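Local coordinates for protein superoxide dismutase [Mn/Fe] (Porphyromonas gingivalis, PDB 1UES) that destroys superoxide radicals, converting them to oxygen and hydrogen peroxide as a manganese or iron ion in each subunit of the homodimer is alternately reduced and oxidised, at residues Glu4-Pro9 and Tyr77-Arg82; Ala16-Lys21 and Leu165-Arg170; Lys99-Phe104 and Gly132-Glu137. The protein carries 1 engineered substitution. All blocks are in the same frame, centred on the assembly; numbering follows the deposited sequence.

Contact 1: Glu4-Pro9 and Tyr77-Arg82; sequences ELISLP and YFTQFR
P9 sets the CB-CG edge of its ring on one face of the guanidinium group of R82 where the N-terminal arm of the alpha-hairpin domain passes the C-terminal end of helix 62-79. The proline side chain runs at about a right angle to the arginine chain, its CB 3.4 Å from R82 NH2 and its CG 3.6 Å from R82 NH1. Proline suits this place because its compact apolar ring packs on the flat cation without competing for its hydrogen bonds. One step back, L8 crosses F78 obliquely, its CD2 3.7 Å from F78 CB. With CG beside its backbone N (chi1 -71°), F78 directs its ring to the manganese ligand H27, which it meets edge-to-face, so the leucine packs on a second-shell residue of the metal site. I6 adds a looser apolar touch: its CD1 comes 4.3 Å from both F78 CB and T79 CG2, while the threonine hydroxyl is turned back to N75 O. The guanidinium is fixed in its turn by the chain end of the helix, for the arginine chain bends at chi2 (-71°). R82 NH1 donates to T79 O at 3.1 Å. R82 NH1 also donates to F81 O at 2.9 Å, in the guanidinium plane.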
ATOM      1  N   GLU A   4      21.358   1.063 -10.841  1.00 30.14           N
ATOM      2  CA  GLU A   4      21.882   1.783  -9.703  1.00 29.70           C
ATOM      3  C   GLU A   4      20.859   2.400  -8.766  1.00 28.93           C
ATOM      4  O   GLU A   4      19.732   2.677  -9.158  1.00 28.56           O
ATOM      5  CB  GLU A   4      22.757   2.942 -10.218  1.00 30.46           C
ATOM      6  CG  GLU A   4      23.626   2.679 -11.467  1.00 31.80           C
ATOM      7  CD  GLU A   4      22.858   2.486 -12.810  1.00 32.64           C
ATOM      8  OE1 GLU A   4      23.533   2.053 -13.791  1.00 33.63           O
ATOM      9  OE2 GLU A   4      21.625   2.750 -12.908  1.00 32.30           O
ATOM     10  N   LEU A   5      21.285   2.599  -7.526  1.00 28.25           N
ATOM     11  CA  LEU A   5      20.477   3.322  -6.554  1.00 27.83           C
ATOM     12  C   LEU A   5      20.910   4.775  -6.865  1.00 27.76           C
ATOM     13  O   LEU A   5      22.076   5.148  -6.701  1.00 27.58           O
ATOM     14  CB  LEU A   5      20.864   2.965  -5.111  1.00 27.95           C
ATOM     15  CG  LEU A   5      20.202   3.863  -4.047  1.00 27.99           C
ATOM     16  CD1 LEU A   5      18.682   3.854  -4.209  1.00 28.12           C
ATOM     17  CD2 LEU A   5      20.600   3.402  -2.633  1.00 28.06           C
ATOM     18  N   ILE A   6      19.991   5.600  -7.321  1.00 27.76           N
ATOM     19  CA  ILE A   6      20.361   6.961  -7.657  1.00 27.63           C
ATOM     20  C   ILE A   6      20.906   7.784  -6.480  1.00 27.91           C
ATOM     21  O   ILE A   6      20.546   7.597  -5.326  1.00 28.00           O
ATOM     22  CB  ILE A   6      19.195   7.725  -8.302  1.00 27.54           C
ATOM     23  CG1 ILE A   6      17.993   7.750  -7.351  1.00 27.38           C
ATOM     24  CG2 ILE A   6      18.817   7.073  -9.625  1.00 27.20           C
ATOM     25  CD1 ILE A   6      17.051   8.836  -7.671  1.00 27.65           C
ATOM     26  N   SER A   7      21.823   8.678  -6.797  1.00 28.08           N
ATOM     27  CA  SER A   7      22.389   9.542  -5.777  1.00 28.48           C
ATOM     28  C   SER A   7      21.433  10.726  -5.791  1.00 28.21           C
ATOM     29  O   SER A   7      21.002  11.138  -6.854  1.00 28.50           O
ATOM     30  CB  SER A   7      23.794   9.970  -6.194  1.00 29.12           C
ATOM     31  OG  SER A   7      23.703  10.712  -7.394  1.00 31.07           O
ATOM     32  N   LEU A   8      21.071  11.250  -4.623  1.00 28.03           N
ATOM     33  CA  LEU A   8      20.140  12.376  -4.557  1.00 27.87           C
ATOM     34  C   LEU A   8      20.838  13.679  -4.907  1.00 28.02           C
ATOM     35  O   LEU A   8      21.998  13.868  -4.560  1.00 27.85           O
ATOM     36  CB  LEU A   8      19.532  12.478  -3.165  1.00 27.63           C
ATOM     37  CG  LEU A   8      18.677  11.282  -2.785  1.00 27.64           C
ATOM     38  CD1 LEU A   8      18.330  11.422  -1.328  1.00 27.68           C
ATOM     39  CD2 LEU A   8      17.406  11.220  -3.652  1.00 27.66           C
ATOM     40  N   PRO A   9      20.134  14.593  -5.603  1.00 27.99           N
ATOM     41  CA  PRO A   9      20.669  15.892  -6.020  1.00 28.14           C
ATOM     42  C   PRO A   9      20.638  16.959  -4.930  1.00 28.09           C
ATOM     43  O   PRO A   9      20.924  18.130  -5.202  1.00 28.85           O
ATOM     44  CB  PRO A   9      19.799  16.274  -7.221  1.00 28.31           C
ATOM     45  CG  PRO A   9      18.558  15.474  -7.106  1.00 28.29           C
ATOM     46  CD  PRO A   9      18.744  14.407  -6.058  1.00 28.31           C
ATOM     47  N   TYR A  77      10.539  10.637  -9.106  1.00 20.18           N
ATOM     48  CA  TYR A  77       9.997  11.268  -7.925  1.00 20.41           C
ATOM     49  C   TYR A  77      11.072  12.015  -7.125  1.00 20.63           C
ATOM     50  O   TYR A  77      10.968  13.215  -6.865  1.00 20.95           O
ATOM     51  CB  TYR A  77       9.304  10.169  -7.083  1.00 19.95           C
ATOM     52  CG  TYR A  77       8.867  10.571  -5.693  1.00 20.17           C
ATOM     53  CD1 TYR A  77       7.636  11.185  -5.483  1.00 20.32           C
ATOM     54  CD2 TYR A  77       9.637  10.218  -4.572  1.00 19.91           C
ATOM     55  CE1 TYR A  77       7.163  11.434  -4.186  1.00 20.24           C
ATOM     56  CE2 TYR A  77       9.171  10.457  -3.269  1.00 20.46           C
ATOM     57  CZ  TYR A  77       7.927  11.059  -3.092  1.00 20.57           C
ATOM     58  OH  TYR A  77       7.390  11.177  -1.829  1.00 20.98           O
ATOM     59  N   PHE A  78      12.155  11.345  -6.774  1.00 21.19           N
ATOM     60  CA  PHE A  78      13.143  12.053  -5.972  1.00 21.43           C
ATOM     61  C   PHE A  78      13.821  13.160  -6.750  1.00 21.89           C
ATOM     62  O   PHE A  78      14.176  14.175  -6.182  1.00 22.17           O
ATOM     63  CB  PHE A  78      14.202  11.107  -5.431  1.00 21.19           C
ATOM     64  CG  PHE A  78      13.691  10.193  -4.357  1.00 21.23           C
ATOM     65  CD1 PHE A  78      13.668   8.817  -4.569  1.00 21.06           C
ATOM     66  CD2 PHE A  78      13.203  10.711  -3.155  1.00 21.41           C
ATOM     67  CE1 PHE A  78      13.169   7.968  -3.611  1.00 21.33           C
ATOM     68  CE2 PHE A  78      12.685   9.835  -2.178  1.00 20.72           C
ATOM     69  CZ  PHE A  78      12.680   8.483  -2.421  1.00 20.98           C
ATOM     70  N   THR A  79      13.993  12.991  -8.042  1.00 22.35           N
ATOM     71  CA  THR A  79      14.709  14.044  -8.758  1.00 23.08           C
ATOM     72  C   THR A  79      13.907  15.293  -9.082  1.00 23.37           C
ATOM     73  O   THR A  79      14.476  16.285  -9.547  1.00 24.02           O
ATOM     74  CB  THR A  79      15.377  13.512 -10.042  1.00 23.26           C
ATOM     75  OG1 THR A  79      14.417  12.877 -10.892  1.00 24.19           O
ATOM     76  CG2 THR A  79      16.477  12.555  -9.673  1.00 23.51           C
ATOM     77  N   GLN A  80      12.614  15.294  -8.791  1.00 23.46           N
ATOM     78  CA  GLN A  80      11.828  16.462  -9.149  1.00 23.30           C
ATOM     79  C   GLN A  80      11.678  17.461  -8.021  1.00 23.56           C
ATOM     80  O   GLN A  80      11.073  18.510  -8.221  1.00 23.79           O
ATOM     81  CB  GLN A  80      10.436  16.045  -9.633  1.00 23.45           C
ATOM     82  CG  GLN A  80       9.547  15.566  -8.487  1.00 23.08           C
ATOM     83  CD  GLN A  80       8.399  14.647  -8.882  1.00 23.02           C
ATOM     84  OE1 GLN A  80       8.143  14.341 -10.059  1.00 23.41           O
ATOM     85  NE2 GLN A  80       7.685  14.188  -7.868  1.00 23.29           N
ATOM     86  N   PHE A  81      12.230  17.131  -6.865  1.00 23.69           N
ATOM     87  CA  PHE A  81      12.120  17.986  -5.676  1.00 24.19           C
ATOM     88  C   PHE A  81      13.386  18.754  -5.353  1.00 24.80           C
ATOM     89  O   PHE A  81      14.487  18.276  -5.614  1.00 24.71           O
ATOM     90  CB  PHE A  81      11.758  17.125  -4.442  1.00 23.97           C
ATOM     91  CG  PHE A  81      10.459  16.385  -4.556  1.00 23.90           C
ATOM     92  CD1 PHE A  81       9.293  17.025  -4.969  1.00 23.93           C
ATOM     93  CD2 PHE A  81      10.388  15.034  -4.200  1.00 23.57           C
ATOM     94  CE1 PHE A  81       8.074  16.330  -5.020  1.00 24.05           C
ATOM     95  CE2 PHE A  81       9.178  14.338  -4.247  1.00 24.02           C
ATOM     96  CZ  PHE A  81       8.023  14.980  -4.655  1.00 23.77           C
ATOM     97  N   ARG A  82      13.216  19.948  -4.773  1.00 25.34           N
ATOM     98  CA  ARG A  82      14.325  20.776  -4.344  1.00 26.49           C
ATOM     99  C   ARG A  82      13.855  21.736  -3.283  1.00 27.04           C
ATOM    100  O   ARG A  82      12.679  22.080  -3.233  1.00 26.69           O
ATOM    101  CB  ARG A  82      14.880  21.645  -5.491  1.00 26.98           C
ATOM    102  CG  ARG A  82      15.575  20.885  -6.618  1.00 27.66           C
ATOM    103  CD  ARG A  82      16.921  20.328  -6.163  1.00 28.63           C
ATOM    104  NE  ARG A  82      17.719  19.884  -7.309  1.00 29.27           N
ATOM    105  CZ  ARG A  82      17.396  18.853  -8.087  1.00 29.87           C
ATOM    106  NH1 ARG A  82      16.293  18.154  -7.839  1.00 29.83           N
ATOM    107  NH2 ARG A  82      18.169  18.534  -9.126  1.00 30.01           N
TER

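Contact 2: Ala16-Lys21 and Leu165-Arg170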
ATOM      1  N   ALA A  16      12.812  18.297   4.289  1.00 22.76           N
ATOM      2  CA  ALA A  16      12.113  18.293   5.571  1.00 22.57           C
ATOM      3  C   ALA A  16      11.391  19.639   5.645  1.00 22.07           C
ATOM      4  O   ALA A  16      11.954  20.669   5.258  1.00 22.25           O
ATOM      5  CB  ALA A  16      13.108  18.156   6.732  1.00 22.52           C
ATOM      6  N   PRO A  17      10.182  19.664   6.226  1.00 22.16           N
ATOM      7  CA  PRO A  17       9.428  18.567   6.841  1.00 22.15           C
ATOM      8  C   PRO A  17       8.531  17.685   5.983  1.00 22.11           C
ATOM      9  O   PRO A  17       8.026  16.659   6.478  1.00 22.36           O
ATOM     10  CB  PRO A  17       8.565  19.291   7.838  1.00 22.27           C
ATOM     11  CG  PRO A  17       8.161  20.503   7.082  1.00 22.27           C
ATOM     12  CD  PRO A  17       9.428  20.924   6.340  1.00 22.26           C
ATOM     13  N   VAL A  18       8.342  18.084   4.737  1.00 21.83           N
ATOM     14  CA  VAL A  18       7.439  17.404   3.799  1.00 22.10           C
ATOM     15  C   VAL A  18       7.854  15.946   3.548  1.00 22.26           C
ATOM     16  O   VAL A  18       7.004  15.048   3.488  1.00 22.32           O
ATOM     17  CB  VAL A  18       7.331  18.220   2.493  1.00 22.33           C
ATOM     18  CG1 VAL A  18       6.319  17.548   1.539  1.00 22.69           C
ATOM     19  CG2 VAL A  18       6.881  19.666   2.819  1.00 22.62           C
ATOM     20  N   ILE A  19       9.150  15.749   3.360  1.00 22.28           N
ATOM     21  CA  ILE A  19       9.730  14.415   3.246  1.00 22.57           C
ATOM     22  C   ILE A  19      10.926  14.610   4.185  1.00 22.53           C
ATOM     23  O   ILE A  19      11.927  15.224   3.813  1.00 23.09           O
ATOM     24  CB  ILE A  19      10.200  14.061   1.809  1.00 22.81           C
ATOM     25  CG1 ILE A  19       8.994  14.077   0.864  1.00 22.95           C
ATOM     26  CG2 ILE A  19      10.791  12.628   1.785  1.00 22.79           C
ATOM     27  CD1 ILE A  19       9.312  13.698  -0.579  1.00 23.29           C
ATOM     28  N   SER A  20      10.767  14.122   5.412  1.00 22.84           N
ATOM     29  CA  SER A  20      11.760  14.266   6.470  1.00 22.99           C
ATOM     30  C   SER A  20      13.032  13.513   6.167  1.00 23.39           C
ATOM     31  O   SER A  20      13.075  12.664   5.280  1.00 23.32           O
ATOM     32  CB  SER A  20      11.199  13.767   7.794  1.00 23.38           C
ATOM     33  OG  SER A  20      11.140  12.353   7.777  1.00 22.65           O
ATOM     34  N   LYS A  21      14.065  13.828   6.931  1.00 23.77           N
ATOM     35  CA  LYS A  21      15.350  13.181   6.772  1.00 23.99           C
ATOM     36  C   LYS A  21      15.168  11.682   7.034  1.00 23.87           C
ATOM     37  O   LYS A  21      15.728  10.851   6.332  1.00 23.72           O
ATOM     38  CB  LYS A  21      16.374  13.790   7.740  1.00 25.05           C
ATOM     39  CG  LYS A  21      17.517  12.844   8.055  1.00 26.37           C
ATOM     40  CD  LYS A  21      18.519  13.417   9.058  1.00 27.35           C
ATOM     41  CE  LYS A  21      19.834  12.591   9.008  1.00 27.68           C
ATOM     42  NZ  LYS A  21      20.759  13.171   7.998  1.00 28.46           N
ATOM     43  N   LEU A 165       5.481   8.224   8.195  1.00 21.29           N
ATOM     44  CA  LEU A 165       6.262   8.600   9.381  1.00 21.75           C
ATOM     45  C   LEU A 165       5.931   9.989   9.862  1.00 22.21           C
ATOM     46  O   LEU A 165       5.966  10.243  11.074  1.00 23.01           O
ATOM     47  CB  LEU A 165       7.759   8.521   9.114  1.00 22.00           C
ATOM     48  CG  LEU A 165       8.372   7.136   8.874  1.00 22.56           C
ATOM     49  CD1 LEU A 165       9.896   7.277   8.716  1.00 22.89           C
ATOM     50  CD2 LEU A 165       8.046   6.200  10.014  1.00 23.03           C
ATOM     51  N   THR A 166       5.593  10.875   8.933  1.00 22.11           N
ATOM     52  CA  THR A 166       5.292  12.268   9.288  1.00 22.04           C
ATOM     53  C   THR A 166       3.796  12.600   9.335  1.00 22.33           C
ATOM     54  O   THR A 166       3.361  13.390  10.183  1.00 22.88           O
ATOM     55  CB  THR A 166       5.977  13.249   8.274  1.00 22.15           C
ATOM     56  OG1 THR A 166       7.406  13.129   8.361  1.00 22.03           O
ATOM     57  CG2 THR A 166       5.592  14.687   8.561  1.00 22.69           C
ATOM     58  N   TYR A 167       3.025  12.031   8.410  1.00 21.56           N
ATOM     59  CA  TYR A 167       1.596  12.323   8.273  1.00 21.66           C
ATOM     60  C   TYR A 167       0.627  11.240   8.683  1.00 21.74           C
ATOM     61  O   TYR A 167      -0.589  11.490   8.726  1.00 21.63           O
ATOM     62  CB  TYR A 167       1.278  12.650   6.826  1.00 21.52           C
ATOM     63  CG  TYR A 167       1.999  13.853   6.297  1.00 21.27           C
ATOM     64  CD1 TYR A 167       1.379  15.103   6.299  1.00 21.58           C
ATOM     65  CD2 TYR A 167       3.322  13.765   5.831  1.00 21.43           C
ATOM     66  CE1 TYR A 167       2.042  16.238   5.860  1.00 21.68           C
ATOM     67  CE2 TYR A 167       3.994  14.913   5.386  1.00 21.10           C
ATOM     68  CZ  TYR A 167       3.352  16.142   5.411  1.00 21.86           C
ATOM     69  OH  TYR A 167       4.001  17.307   5.004  1.00 21.90           O
ATOM     70  N   GLN A 168       1.157  10.043   8.926  1.00 21.61           N
ATOM     71  CA  GLN A 168       0.323   8.894   9.237  1.00 21.89           C
ATOM     72  C   GLN A 168      -0.827   8.787   8.223  1.00 21.55           C
ATOM     73  O   GLN A 168      -0.584   8.787   7.032  1.00 21.50           O
ATOM     74  CB  GLN A 168      -0.200   8.956  10.678  1.00 22.56           C
ATOM     75  CG  GLN A 168       0.930   8.837  11.712  1.00 22.97           C
ATOM     76  CD  GLN A 168       1.582  10.172  11.993  1.00 23.56           C
ATOM     77  OE1 GLN A 168       0.891  11.149  12.262  1.00 23.92           O
ATOM     78  NE2 GLN A 168       2.913  10.233  11.906  1.00 23.63           N
ATOM     79  N   ASN A 169      -2.077   8.731   8.666  1.00 21.38           N
ATOM     80  CA  ASN A 169      -3.172   8.563   7.711  1.00 21.74           C
ATOM     81  C   ASN A 169      -3.563   9.796   6.910  1.00 21.78           C
ATOM     82  O   ASN A 169      -4.414   9.720   6.016  1.00 21.87           O
ATOM     83  CB  ASN A 169      -4.410   8.049   8.437  1.00 22.29           C
ATOM     84  CG  ASN A 169      -4.937   9.040   9.452  1.00 22.74           C
ATOM     85  OD1 ASN A 169      -6.100   9.450   9.380  1.00 25.44           O
ATOM     86  ND2 ASN A 169      -4.092   9.420  10.418  1.00 22.85           N
ATOM     87  N   ARG A 170      -2.944  10.919   7.239  1.00 22.20           N
ATOM     88  CA  ARG A 170      -3.250  12.189   6.574  1.00 22.11           C
ATOM     89  C   ARG A 170      -2.635  12.334   5.169  1.00 22.10           C
ATOM     90  O   ARG A 170      -1.828  13.235   4.912  1.00 21.99           O
ATOM     91  CB  ARG A 170      -2.847  13.357   7.504  1.00 22.34           C
ATOM     92  CG  ARG A 170      -3.489  13.247   8.909  1.00 23.57           C
ATOM     93  CD  ARG A 170      -3.137  14.442   9.829  1.00 23.72           C
ATOM     94  NE  ARG A 170      -1.728  14.497  10.181  1.00 24.35           N
ATOM     95  CZ  ARG A 170      -0.843  15.321   9.619  1.00 23.99           C
ATOM     96  NH1 ARG A 170      -1.217  16.181   8.673  1.00 25.14           N
ATOM     97  NH2 ARG A 170       0.416  15.273   9.987  1.00 24.99           N
TER
HETATM   98  O   HOH W   1       8.401  12.431   6.018  1.00 29.27           O
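This is a small, water-bridged contact between the loop leading into helix 21-42 and the end of the short helix 164-167, and it joins the alpha-hairpin domain to the C-terminal domain. No direct hydrogen bond crosses it. Instead, water 1 accepts from S20 N at 3.0 Å and is hydrogen-bonded to T166 OG1 at 2.6 Å. The threonine has its hydroxyl beside its own backbone N (chi1 -64°), which turns OG1 to the water and sends CG2 to P17 O, 3.8 Å away. Both branches of this residue are thus used, one polar and one apolar. S20 is the N-cap of helix 21-42: its OG accepts from T23 N, while its main-chain N-H serves the water. Beside this bridge the Y167 ring turns its edge to the loop. V18 O lies near the ring plane, 3.6 Å from Y167 CE2, and the phenolic OH comes 3.6 Å from V18 CA. A tyrosine fits because its ring edge can lie against the V18 carbonyl while OH bonds to D177 on helix 171-178. The CB of V18 points away from 165-170, though CG1 still lies 4.2 Å from Y167 OH; the side chain also packs on L178 and I181. Beyond the ring the chain reverses in a type II' turn, closed by R170 N to Y167 O at 2.8 Å, and Q168 and N169 there pack on F26 and H31 of the second subunit. The whole is a helix N-cap joined through water to a helix end, at the interdomain seam of the iron/manganese superoxide dismutase fold, beside the dimer interface.

Contact 3: Lys99-Phe104 and Gly132-Glu137; sequences KQFGSF and GKLSIE
The last turn of helix 91-101 lies beside the start of edge strand 134-140, with the CA atoms of Q100 and L134 7.2 Å apart. F101 carries the apolar half of the contact. Its CG stands beside the backbone N (chi1 -70°), which swings the ring over to the strand, where its outer atoms CE1, CZ and CE2 meet two aliphatic side chains. I136 CD1 approaches F101 CE1 at 3.7 Å, and L134 CB approaches F101 CE2 at 4.0 Å; both come obliquely to the ring. L134 and I136 lie two apart on the strand, and between them S135 turns away from the helix, its OG donating to E137 OE2 at 2.7 Å. Branched aliphatic residues suit these two places, from which I136 also meets F111 and A114 of helix 104-116 and L134 meets A96 and I97 of helix 91-101. Q100 supplies the polar half: its extended chain crosses L134 at about a right angle and brings the amide to the backbone at G132 and L134. G132, in a loop with positive phi, takes a conformation easy for glycine. Chemically, then, the helix end rests on the sheet edge through hydrophobic packing round F101, with the Q100 amide beside main-chain groups of G132 and L134.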
ATOM      1  N   LYS A  99      -4.224  26.524 -19.718  1.00 37.17           N
ATOM      2  CA  LYS A  99      -5.162  26.267 -20.802  1.00 37.12           C
ATOM      3  C   LYS A  99      -5.961  24.991 -20.597  1.00 37.02           C
ATOM      4  O   LYS A  99      -7.174  24.970 -20.800  1.00 37.05           O
ATOM      5  CB  LYS A  99      -4.442  26.199 -22.158  1.00 37.34           C
ATOM      6  CG  LYS A  99      -5.406  26.224 -23.364  1.00 37.72           C
ATOM      7  CD  LYS A  99      -4.707  26.161 -24.722  1.00 38.12           C
ATOM      8  CE  LYS A  99      -5.750  26.104 -25.843  1.00 38.29           C
ATOM      9  NZ  LYS A  99      -5.335  25.268 -27.027  1.00 38.77           N
ATOM     10  N   GLN A 100      -5.299  23.927 -20.157  1.00 36.73           N
ATOM     11  CA  GLN A 100      -5.988  22.649 -20.012  1.00 36.41           C
ATOM     12  C   GLN A 100      -6.724  22.378 -18.705  1.00 36.24           C
ATOM     13  O   GLN A 100      -7.634  21.541 -18.681  1.00 36.43           O
ATOM     14  CB  GLN A 100      -5.003  21.511 -20.339  1.00 36.31           C
ATOM     15  CG  GLN A 100      -4.266  21.747 -21.664  1.00 36.13           C
ATOM     16  CD  GLN A 100      -3.344  20.611 -22.075  1.00 36.05           C
ATOM     17  OE1 GLN A 100      -2.288  20.841 -22.665  1.00 36.26           O
ATOM     18  NE2 GLN A 100      -3.737  19.392 -21.781  1.00 35.65           N
ATOM     19  N   PHE A 101      -6.364  23.073 -17.625  1.00 36.02           N
ATOM     20  CA  PHE A 101      -7.037  22.860 -16.346  1.00 35.81           C
ATOM     21  C   PHE A 101      -7.693  24.145 -15.839  1.00 35.72           C
ATOM     22  O   PHE A 101      -8.413  24.128 -14.835  1.00 35.85           O
ATOM     23  CB  PHE A 101      -6.059  22.345 -15.273  1.00 35.74           C
ATOM     24  CG  PHE A 101      -5.585  20.932 -15.507  1.00 35.56           C
ATOM     25  CD1 PHE A 101      -6.354  19.847 -15.092  1.00 35.36           C
ATOM     26  CD2 PHE A 101      -4.370  20.693 -16.149  1.00 35.50           C
ATOM     27  CE1 PHE A 101      -5.921  18.534 -15.319  1.00 35.39           C
ATOM     28  CE2 PHE A 101      -3.928  19.382 -16.380  1.00 35.56           C
ATOM     29  CZ  PHE A 101      -4.708  18.303 -15.964  1.00 35.44           C
ATOM     30  N   GLY A 102      -7.440  25.248 -16.535  1.00 35.40           N
ATOM     31  CA  GLY A 102      -8.004  26.521 -16.142  1.00 34.83           C
ATOM     32  C   GLY A 102      -6.999  27.394 -15.424  1.00 34.57           C
ATOM     33  O   GLY A 102      -6.728  28.522 -15.847  1.00 34.47           O
ATOM     34  N   SER A 103      -6.421  26.851 -14.357  1.00 34.03           N
ATOM     35  CA  SER A 103      -5.454  27.567 -13.548  1.00 33.78           C
ATOM     36  C   SER A 103      -4.590  26.565 -12.819  1.00 33.64           C
ATOM     37  O   SER A 103      -4.921  25.384 -12.753  1.00 33.64           O
ATOM     38  CB  SER A 103      -6.160  28.429 -12.500  1.00 33.79           C
ATOM     39  OG  SER A 103      -6.902  27.638 -11.575  1.00 33.81           O
ATOM     40  N   PHE A 104      -3.488  27.040 -12.262  1.00 33.63           N
ATOM     41  CA  PHE A 104      -2.625  26.160 -11.506  1.00 33.44           C
ATOM     42  C   PHE A 104      -3.375  25.669 -10.257  1.00 33.49           C
ATOM     43  O   PHE A 104      -3.290  24.492  -9.890  1.00 33.20           O
ATOM     44  CB  PHE A 104      -1.358  26.904 -11.097  1.00 33.54           C
ATOM     45  CG  PHE A 104      -0.395  26.072 -10.301  1.00 33.45           C
ATOM     46  CD1 PHE A 104      -0.100  24.763 -10.680  1.00 33.35           C
ATOM     47  CD2 PHE A 104       0.224  26.599  -9.182  1.00 33.35           C
ATOM     48  CE1 PHE A 104       0.808  23.998  -9.944  1.00 33.43           C
ATOM     49  CE2 PHE A 104       1.133  25.846  -8.440  1.00 33.48           C
ATOM     50  CZ  PHE A 104       1.423  24.546  -8.823  1.00 33.36           C
ATOM     51  N   GLY A 132       1.604  17.403 -26.382  1.00 31.49           N
ATOM     52  CA  GLY A 132       1.569  18.263 -25.214  1.00 30.89           C
ATOM     53  C   GLY A 132       0.275  18.200 -24.421  1.00 30.81           C
ATOM     54  O   GLY A 132       0.115  18.948 -23.468  1.00 30.99           O
ATOM     55  N   LYS A 133      -0.651  17.328 -24.798  1.00 30.40           N
ATOM     56  CA  LYS A 133      -1.908  17.242 -24.063  1.00 30.46           C
ATOM     57  C   LYS A 133      -1.600  16.602 -22.721  1.00 29.94           C
ATOM     58  O   LYS A 133      -0.921  15.574 -22.668  1.00 29.90           O
ATOM     59  CB  LYS A 133      -2.936  16.402 -24.809  1.00 31.12           C
ATOM     60  CG  LYS A 133      -4.316  16.462 -24.134  1.00 32.28           C
ATOM     61  CD  LYS A 133      -5.127  15.214 -24.386  1.00 33.35           C
ATOM     62  CE  LYS A 133      -6.611  15.551 -24.572  1.00 33.81           C
ATOM     63  NZ  LYS A 133      -6.784  17.003 -24.848  1.00 34.76           N
ATOM     64  N   LEU A 134      -2.105  17.217 -21.654  1.00 29.40           N
ATOM     65  CA  LEU A 134      -1.856  16.753 -20.303  1.00 28.79           C
ATOM     66  C   LEU A 134      -2.987  15.901 -19.779  1.00 28.70           C
ATOM     67  O   LEU A 134      -4.156  16.106 -20.128  1.00 28.75           O
ATOM     68  CB  LEU A 134      -1.677  17.947 -19.358  1.00 28.59           C
ATOM     69  CG  LEU A 134      -0.605  18.987 -19.698  1.00 28.37           C
ATOM     70  CD1 LEU A 134      -0.783  20.233 -18.800  1.00 28.60           C
ATOM     71  CD2 LEU A 134       0.792  18.361 -19.484  1.00 28.30           C
ATOM     72  N   SER A 135      -2.633  14.959 -18.918  1.00 28.14           N
ATOM     73  CA  SER A 135      -3.620  14.100 -18.291  1.00 28.08           C
ATOM     74  C   SER A 135      -3.161  13.762 -16.898  1.00 27.96           C
ATOM     75  O   SER A 135      -1.966  13.754 -16.614  1.00 27.50           O
ATOM     76  CB  SER A 135      -3.802  12.796 -19.070  1.00 28.09           C
ATOM     77  OG  SER A 135      -2.591  12.047 -19.154  1.00 28.24           O
ATOM     78  N   ILE A 136      -4.120  13.499 -16.025  1.00 27.98           N
ATOM     79  CA  ILE A 136      -3.788  13.079 -14.673  1.00 28.03           C
ATOM     80  C   ILE A 136      -4.069  11.583 -14.716  1.00 28.50           C
ATOM     81  O   ILE A 136      -5.175  11.157 -15.062  1.00 28.43           O
ATOM     82  CB  ILE A 136      -4.669  13.770 -13.634  1.00 27.69           C
ATOM     83  CG1 ILE A 136      -4.387  15.277 -13.671  1.00 27.31           C
ATOM     84  CG2 ILE A 136      -4.442  13.134 -12.259  1.00 27.11           C
ATOM     85  CD1 ILE A 136      -5.059  16.081 -12.618  1.00 27.70           C
ATOM     86  N   GLU A 137      -3.048  10.787 -14.419  1.00 28.76           N
ATOM     87  CA  GLU A 137      -3.168   9.336 -14.450  1.00 29.36           C
ATOM     88  C   GLU A 137      -3.059   8.741 -13.055  1.00 29.27           C
ATOM     89  O   GLU A 137      -2.166   9.093 -12.305  1.00 29.33           O
ATOM     90  CB  GLU A 137      -2.056   8.738 -15.323  1.00 29.89           C
ATOM     91  CG  GLU A 137      -1.949   9.333 -16.708  1.00 31.03           C
ATOM     92  CD  GLU A 137      -3.028   8.823 -17.649  1.00 31.32           C
ATOM     93  OE1 GLU A 137      -3.619   7.747 -17.369  1.00 32.15           O
ATOM     94  OE2 GLU A 137      -3.276   9.493 -18.670  1.00 31.93           O
TER

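Overall arrangement
From the N terminus, the arm 4-9 runs along the hairpin domain and meets 77-82 after helices 21-42, 53-59 and 62-79, closing contact 1 within that domain. Before this loop closes, 16-21 has already opened contact 2, which ends at 165-170, so the two cross along the chain; I19 of contact 2 packs on Y77 and F81 of contact 1. Contact 3 opens and closes between the two segments of contact 2: strand 134-140 comes back to the end of helix 91-101 within the C-terminal domain, about 25 Å from contact 1, centre to centre. Contacts 1 and 3 thus each tie one domain together, and contact 2 joins the two.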